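Local structure of protein GLB-12 (Caenorhabditis elegans, 4BJA) at residues E42-R46 against N182-S186; L59-D64 against R80-L84. The protein is a heme-binding globin implicated in redox signalling and essential for reproduction in the worm, and may also bind oxygen. The protein carries 1 engineered substitution. All blocks are in the same frame, centred on the assembly; numbering follows the deposited sequence.

Interaction 1 of 2, residues E42-R46 against N182-S186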
ATOM      1  N   GLU A  42      20.558  -7.400   5.398  1.00 20.32           N
ATOM      2  CA  GLU A  42      22.008  -7.680   5.222  1.00 23.24           C
ATOM      3  C   GLU A  42      22.724  -6.463   4.637  1.00 22.53           C
ATOM      4  O   GLU A  42      23.800  -6.116   5.101  1.00 22.66           O
ATOM      5  CB  GLU A  42      22.222  -8.901   4.359  1.00 24.49           C
ATOM      6  CG  GLU A  42      21.776 -10.201   5.026  1.00 29.51           C
ATOM      7  CD  GLU A  42      22.296 -11.454   4.321  1.00 37.60           C
ATOM      8  OE1 GLU A  42      22.491 -11.422   3.089  1.00 42.96           O
ATOM      9  OE2 GLU A  42      22.488 -12.495   4.997  1.00 40.95           O
ATOM     10  N   THR A  43      22.107  -5.813   3.643  1.00 21.10           N
ATOM     11  CA  THR A  43      22.717  -4.601   3.082  1.00 20.89           C
ATOM     12  C   THR A  43      22.816  -3.452   4.101  1.00 20.69           C
ATOM     13  O   THR A  43      23.817  -2.742   4.124  1.00 21.10           O
ATOM     14  CB  THR A  43      22.070  -4.141   1.783  1.00 20.20           C
ATOM     15  OG1 THR A  43      20.672  -3.985   1.998  1.00 20.10           O
ATOM     16  CG2 THR A  43      22.311  -5.185   0.673  1.00 22.53           C
ATOM     17  N   TRP A  44      21.791  -3.236   4.919  1.00 20.04           N
ATOM     18  CA  TRP A  44      21.845  -2.237   5.951  1.00 19.70           C
ATOM     19  C   TRP A  44      22.954  -2.557   6.955  1.00 20.52           C
ATOM     20  O   TRP A  44      23.691  -1.659   7.409  1.00 22.42           O
ATOM     21  CB  TRP A  44      20.497  -2.153   6.644  1.00 19.73           C
ATOM     22  CG  TRP A  44      20.456  -1.222   7.851  1.00 19.50           C
ATOM     23  CD1 TRP A  44      20.542  -1.583   9.171  1.00 19.75           C
ATOM     24  CD2 TRP A  44      20.263   0.200   7.837  1.00 18.69           C
ATOM     25  NE1 TRP A  44      20.444  -0.476   9.971  1.00 21.85           N
ATOM     26  CE2 TRP A  44      20.280   0.638   9.186  1.00 19.65           C
ATOM     27  CE3 TRP A  44      20.104   1.155   6.807  1.00 18.64           C
ATOM     28  CZ2 TRP A  44      20.087   1.991   9.553  1.00 22.17           C
ATOM     29  CZ3 TRP A  44      19.944   2.487   7.170  1.00 20.35           C
ATOM     30  CH2 TRP A  44      19.925   2.900   8.530  1.00 20.05           C
ATOM     31  N   GLN A  45      23.063  -3.838   7.344  1.00 21.34           N
ATOM     32  CA  GLN A  45      24.112  -4.239   8.277  1.00 23.65           C
ATOM     33  C   GLN A  45      25.554  -4.121   7.764  1.00 25.14           C
ATOM     34  O   GLN A  45      26.475  -3.986   8.574  1.00 26.39           O
ATOM     35  CB  GLN A  45      23.855  -5.670   8.722  1.00 23.31           C
ATOM     36  CG  GLN A  45      22.705  -5.686   9.681  1.00 24.76           C
ATOM     37  CD  GLN A  45      22.641  -6.997  10.371  1.00 28.35           C
ATOM     38  OE1 GLN A  45      22.465  -8.026   9.718  1.00 32.07           O
ATOM     39  NE2 GLN A  45      22.793  -6.987  11.692  1.00 28.32           N
ATOM     40  N   ARG A  46      25.743  -4.207   6.447  1.00 26.79           N
ATOM     41  CA  ARG A  46      27.063  -4.086   5.810  1.00 29.41           C
ATOM     42  C   ARG A  46      27.611  -2.677   6.022  1.00 29.82           C
ATOM     43  O   ARG A  46      28.838  -2.468   6.043  1.00 29.70           O
ATOM     44  CB  ARG A  46      26.952  -4.266   4.306  1.00 30.92           C
ATOM     45  CG  ARG A  46      26.778  -5.629   3.709  1.00 35.01           C
ATOM     46  CD  ARG A  46      26.613  -5.388   2.161  1.00 40.27           C
ATOM     47  NE  ARG A  46      26.168  -6.474   1.265  1.00 44.34           N
ATOM     48  CZ  ARG A  46      26.056  -7.773   1.567  1.00 45.05           C
ATOM     49  NH1 ARG A  46      26.336  -8.232   2.780  1.00 45.85           N
ATOM     50  NH2 ARG A  46      25.662  -8.631   0.628  1.00 46.50           N
ATOM     51  N   ASN A 182      25.609 -13.621  -5.444  1.00 44.21           N
ATOM     52  CA  ASN A 182      25.170 -12.747  -4.376  1.00 43.90           C
ATOM     53  C   ASN A 182      24.488 -11.502  -4.955  1.00 42.12           C
ATOM     54  O   ASN A 182      24.261 -11.429  -6.170  1.00 42.87           O
ATOM     55  CB  ASN A 182      26.344 -12.370  -3.474  1.00 44.82           C
ATOM     56  CG  ASN A 182      25.920 -12.160  -2.056  1.00 46.41           C
ATOM     57  OD1 ASN A 182      25.240 -13.008  -1.458  1.00 50.58           O
ATOM     58  ND2 ASN A 182      26.290 -11.031  -1.501  1.00 46.88           N
ATOM     59  N   TYR A 183      24.151 -10.531  -4.107  1.00 39.53           N
ATOM     60  CA  TYR A 183      23.249  -9.462  -4.534  1.00 36.33           C
ATOM     61  C   TYR A 183      23.857  -8.574  -5.604  1.00 34.89           C
ATOM     62  O   TYR A 183      25.003  -8.150  -5.485  1.00 35.63           O
ATOM     63  CB  TYR A 183      22.867  -8.576  -3.362  1.00 35.34           C
ATOM     64  CG  TYR A 183      22.266  -9.271  -2.182  1.00 32.96           C
ATOM     65  CD1 TYR A 183      21.246 -10.208  -2.332  1.00 31.13           C
ATOM     66  CD2 TYR A 183      22.716  -8.984  -0.913  1.00 30.32           C
ATOM     67  CE1 TYR A 183      20.699 -10.837  -1.215  1.00 31.71           C
ATOM     68  CE2 TYR A 183      22.178  -9.597   0.203  1.00 31.03           C
ATOM     69  CZ  TYR A 183      21.175 -10.521   0.044  1.00 30.40           C
ATOM     70  OH  TYR A 183      20.660 -11.108   1.188  1.00 31.67           O
ATOM     71  N   THR A 184      23.096  -8.293  -6.652  1.00 32.82           N
ATOM     72  CA  THR A 184      23.582  -7.369  -7.669  1.00 30.63           C
ATOM     73  C   THR A 184      23.161  -5.956  -7.307  1.00 29.77           C
ATOM     74  O   THR A 184      22.243  -5.751  -6.501  1.00 28.59           O
ATOM     75  CB  THR A 184      23.020  -7.642  -9.063  1.00 30.68           C
ATOM     76  OG1 THR A 184      21.600  -7.403  -9.090  1.00 29.24           O
ATOM     77  CG2 THR A 184      23.355  -9.070  -9.511  1.00 32.16           C
ATOM     78  N   THR A 185      23.824  -4.996  -7.931  1.00 28.49           N
ATOM     79  CA  THR A 185      23.511  -3.586  -7.719  1.00 28.29           C
ATOM     80  C   THR A 185      22.071  -3.276  -8.097  1.00 27.30           C
ATOM     81  O   THR A 185      21.365  -2.540  -7.382  1.00 25.41           O
ATOM     82  CB  THR A 185      24.506  -2.683  -8.517  1.00 28.91           C
ATOM     83  OG1 THR A 185      25.827  -2.863  -7.992  1.00 31.42           O
ATOM     84  CG2 THR A 185      24.130  -1.221  -8.375  1.00 29.95           C
ATOM     85  N   SER A 186      21.618  -3.853  -9.207  1.00 27.44           N
ATOM     86  CA  SER A 186      20.255  -3.663  -9.642  1.00 28.53           C
ATOM     87  C   SER A 186      19.252  -4.235  -8.645  1.00 27.45           C
ATOM     88  O   SER A 186      18.238  -3.592  -8.343  1.00 26.44           O
ATOM     89  CB  SER A 186      20.050  -4.275 -11.043  1.00 29.90           C
ATOM     90  OG  SER A 186      18.679  -4.216 -11.348  1.00 35.40           O
TER
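Glu-42, Thr-43 and Arg-46 meet Tyr-183 in a small, largely polar surface contact that joins the C-terminal part of helix 34-46, probably globin helix A, to the approach to the last helix, 185-214 (probably helix H). The tyrosine is the hub. Its hydroxyl donates a hydrogen bond to Glu-42, with OH 2.7 Å from OE1. The bond reaches OE1 from above the carboxylate plane, 47° out of it, while OE1 itself lies near the plane of the ring, at its edge. Further along the ring, Arg-46 brings one guanidinium corner obliquely to the CD2-CE2 side, NH2 lying 3.3 Å from CD2 of Tyr-183. The arginine reaches it because its chain runs extended from CG to NE. Thr-43 adds a looser methyl contact, CG2 to CD2 of Tyr-183 at 4.1 Å; its hydroxyl is engaged elsewhere, with Leu-39 O and Trp-192 NE1. Ile-188, from the last helix, touches both Thr-43 and the tyrosine. At the outer end, NH2 of Arg-46 also comes within 3.3 Å of ND2 of Asn-182, but these are two donors and form no bond. One directional bond thus ties the tyrosine to helix 34-46, and donation from the phenol would be expected to stabilise the negative charge of Glu-42.

Interaction 2 of 2, residues L59-D64 against R80-L84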
ATOM      1  N   LEU A  59      21.708  16.286   6.900  1.00 16.04           N
ATOM      2  CA  LEU A  59      22.380  17.592   6.683  1.00 17.06           C
ATOM      3  C   LEU A  59      22.117  18.059   5.244  1.00 18.36           C
ATOM      4  O   LEU A  59      21.719  19.202   5.023  1.00 19.28           O
ATOM      5  CB  LEU A  59      23.870  17.514   6.975  1.00 18.67           C
ATOM      6  CG  LEU A  59      24.251  17.427   8.462  1.00 19.02           C
ATOM      7  CD1 LEU A  59      25.737  17.121   8.621  1.00 20.81           C
ATOM      8  CD2 LEU A  59      23.884  18.701   9.222  1.00 21.00           C
ATOM      9  N   ASP A  60      22.264  17.170   4.262  1.00 18.41           N
ATOM     10  CA  ASP A  60      21.869  17.555   2.883  1.00 20.02           C
ATOM     11  C   ASP A  60      20.395  17.969   2.749  1.00 19.49           C
ATOM     12  O   ASP A  60      20.074  18.938   2.106  1.00 20.19           O
ATOM     13  CB  ASP A  60      22.139  16.404   1.919  1.00 20.43           C
ATOM     14  CG  ASP A  60      23.605  16.163   1.692  1.00 26.49           C
ATOM     15  OD1 ASP A  60      24.447  16.947   2.175  1.00 29.77           O
ATOM     16  OD2 ASP A  60      23.931  15.156   1.004  1.00 32.86           O
ATOM     17  N   ILE A  61      19.475  17.229   3.367  1.00 17.89           N
ATOM     18  CA  ILE A  61      18.075  17.582   3.296  1.00 17.65           C
ATOM     19  C   ILE A  61      17.793  19.020   3.770  1.00 19.12           C
ATOM     20  O   ILE A  61      17.122  19.801   3.067  1.00 19.47           O
ATOM     21  CB  ILE A  61      17.233  16.616   4.155  1.00 17.31           C
ATOM     22  CG1 ILE A  61      17.186  15.239   3.445  1.00 18.43           C
ATOM     23  CG2 ILE A  61      15.804  17.173   4.343  1.00 19.12           C
ATOM     24  CD1 ILE A  61      16.626  14.107   4.359  1.00 16.91           C
ATOM     25  N   VAL A  62      18.270  19.365   4.967  1.00 18.96           N
ATOM     26  CA  VAL A  62      17.923  20.663   5.531  1.00 20.03           C
ATOM     27  C   VAL A  62      18.759  21.797   4.931  1.00 20.62           C
ATOM     28  O   VAL A  62      18.307  22.929   4.879  1.00 21.79           O
ATOM     29  CB  VAL A  62      17.971  20.692   7.067  1.00 20.17           C
ATOM     30  CG1 VAL A  62      17.069  19.548   7.598  1.00 20.90           C
ATOM     31  CG2 VAL A  62      19.371  20.594   7.577  1.00 19.34           C
ATOM     32  N   ASN A  63      19.958  21.502   4.469  1.00 20.63           N
ATOM     33  CA  ASN A  63      20.770  22.605   3.950  1.00 22.16           C
ATOM     34  C   ASN A  63      20.625  22.814   2.464  1.00 23.36           C
ATOM     35  O   ASN A  63      20.732  23.969   1.992  1.00 24.27           O
ATOM     36  CB  ASN A  63      22.242  22.370   4.260  1.00 22.64           C
ATOM     37  CG  ASN A  63      22.561  22.617   5.695  1.00 24.21           C
ATOM     38  OD1 ASN A  63      22.674  23.789   6.133  1.00 27.98           O
ATOM     39  ND2 ASN A  63      22.774  21.530   6.442  1.00 24.67           N
ATOM     40  N   ASP A  64      20.443  21.731   1.718  1.00 22.86           N
ATOM     41  CA  ASP A  64      20.487  21.828   0.252  1.00 23.46           C
ATOM     42  C   ASP A  64      19.144  21.623  -0.412  1.00 22.79           C
ATOM     43  O   ASP A  64      18.863  22.194  -1.446  1.00 25.02           O
ATOM     44  CB  ASP A  64      21.522  20.833  -0.321  1.00 23.94           C
ATOM     45  CG  ASP A  64      22.886  20.978   0.310  1.00 26.90           C
ATOM     46  OD1 ASP A  64      23.415  22.106   0.393  1.00 30.91           O
ATOM     47  OD2 ASP A  64      23.478  19.947   0.669  1.00 30.67           O
ATOM     48  N   ARG A  80      26.132  24.419   9.261  1.00 31.13           N
ATOM     49  CA  ARG A  80      26.035  23.005   8.931  1.00 31.36           C
ATOM     50  C   ARG A  80      26.883  22.204   9.913  1.00 32.11           C
ATOM     51  O   ARG A  80      26.412  21.229  10.460  1.00 32.17           O
ATOM     52  CB  ARG A  80      26.497  22.773   7.484  1.00 30.83           C
ATOM     53  CG  ARG A  80      26.635  21.314   7.110  1.00 30.23           C
ATOM     54  CD  ARG A  80      26.664  21.144   5.582  1.00 29.88           C
ATOM     55  NE  ARG A  80      26.844  19.725   5.315  1.00 34.92           N
ATOM     56  CZ  ARG A  80      26.119  18.980   4.484  1.00 36.25           C
ATOM     57  NH1 ARG A  80      25.151  19.487   3.731  1.00 34.55           N
ATOM     58  NH2 ARG A  80      26.420  17.693   4.388  1.00 39.93           N
ATOM     59  N   ALA A  81      28.100  22.680  10.202  1.00 33.39           N
ATOM     60  CA  ALA A  81      29.010  21.978  11.118  1.00 34.24           C
ATOM     61  C   ALA A  81      28.579  21.842  12.604  1.00 34.43           C
ATOM     62  O   ALA A  81      29.131  20.989  13.323  1.00 36.12           O
ATOM     63  CB  ALA A  81      30.455  22.555  11.005  1.00 35.07           C
ATOM     64  N   ALA A  82      27.617  22.645  13.058  1.00 33.07           N
ATOM     65  CA  ALA A  82      27.078  22.520  14.431  1.00 32.33           C
ATOM     66  C   ALA A  82      25.736  21.802  14.551  1.00 30.57           C
ATOM     67  O   ALA A  82      25.272  21.526  15.678  1.00 30.40           O
ATOM     68  CB  ALA A  82      26.932  23.894  15.068  1.00 33.22           C
ATOM     69  N   MET A  83      25.093  21.551  13.413  1.00 27.55           N
ATOM     70  CA  MET A  83      23.712  21.076  13.434  1.00 24.74           C
ATOM     71  C   MET A  83      23.543  19.738  14.108  1.00 24.10           C
ATOM     72  O   MET A  83      22.523  19.533  14.755  1.00 23.12           O
ATOM     73  CB  MET A  83      23.170  20.964  12.011  1.00 23.62           C
ATOM     74  CG  MET A  83      22.872  22.318  11.402  1.00 23.59           C
ATOM     75  SD  MET A  83      22.143  22.133   9.777  1.00 24.78           S
ATOM     76  CE  MET A  83      22.146  23.875   9.321  1.00 26.53           C
ATOM     77  N   LEU A  84      24.506  18.827  13.929  1.00 25.46           N
ATOM     78  CA  LEU A  84      24.353  17.470  14.469  1.00 26.80           C
ATOM     79  C   LEU A  84      24.207  17.493  15.998  1.00 27.67           C
ATOM     80  O   LEU A  84      23.632  16.577  16.587  1.00 28.84           O
ATOM     81  CB  LEU A  84      25.530  16.590  14.070  1.00 27.79           C
ATOM     82  CG  LEU A  84      25.647  16.415  12.552  1.00 30.01           C
ATOM     83  CD1 LEU A  84      27.022  15.873  12.140  1.00 32.77           C
ATOM     84  CD2 LEU A  84      24.558  15.486  12.070  1.00 30.86           C
TER
HETATM   85  O   HOH W   1      25.501  21.921   2.662  1.00 44.56           O
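Leu-59 of helix 50-65 fits against Met-83 on the buried side of this contact, together with Val-62, while Leu-84 closes the apolar patch toward the surface. The CD2 methyl of Leu-59 lies 3.7 Å from CB of Met-83, and the other branch, CD1, meets CD1 of Leu-84 at 3.9 Å, the two leucine side chains crossing at about a right angle. Met-83 reaches on, extended beyond CG, to slide past Val-62, and its sulfur accepts a weak hydrogen bond from ND2 of Asn-63, 3.4 Å from SD. The same amide nitrogen makes a firmer bond to the backbone, ND2 of Asn-63 to O of Leu-59 at 2.9 Å. With that oxygen only 14° out of the amide plane, this bond holds the amide turned so that ND2 and OD1 meet SD and CE of Met-83. Phe-89 of helix 87-108 touches Leu-59, Val-62 and Met-83. In globin terms, helix 50-65, probably helix B, here meets the segment that leads into helix 87-108, probably helix E, whose His-92 is an axial ligand of the heme iron; the side chains of Val-62 and His-92 are about 8 Å apart. Around Arg-80 the contact turns polar and opens toward solvent. With CG trans to the backbone N (chi1 171°) and an extended chain, Arg-80 lays its guanidinium centre over CB of Leu-59. NH1 and NH2 of Arg-80 both reach OD1 of Asp-60, at 3.1 Å each, in the guanidinium plane and nearly in line with the carboxylate C-O bond, while OD2 of Asp-60 is taken by Arg-155. Asp-64, more exposed, is held less closely: its OD2 stands 3.5 Å from NH1 of Arg-80, and a water bridges that nitrogen to OD1 of Asp-64.

In the fold
Interactions 1 and 2 lie with centres 28 Å apart and do not touch, their nearest atoms being about 12 Å from each other. Helices 34-46 and 50-65 follow one another in the chain, so the first segments of the two contacts come in quick succession. Interaction 2 then closes locally with 80-84, whereas 42-46 waits for 182-186, beyond most of the chain's helices. One contact therefore joins an early helix, 34-46, to the last one, 185-214, of the all-helical globin fold, and the other sets the loop before helix 87-108 against helix 50-65. Only interaction 2 lies near the heme; interaction 1 is away from the annotated sites.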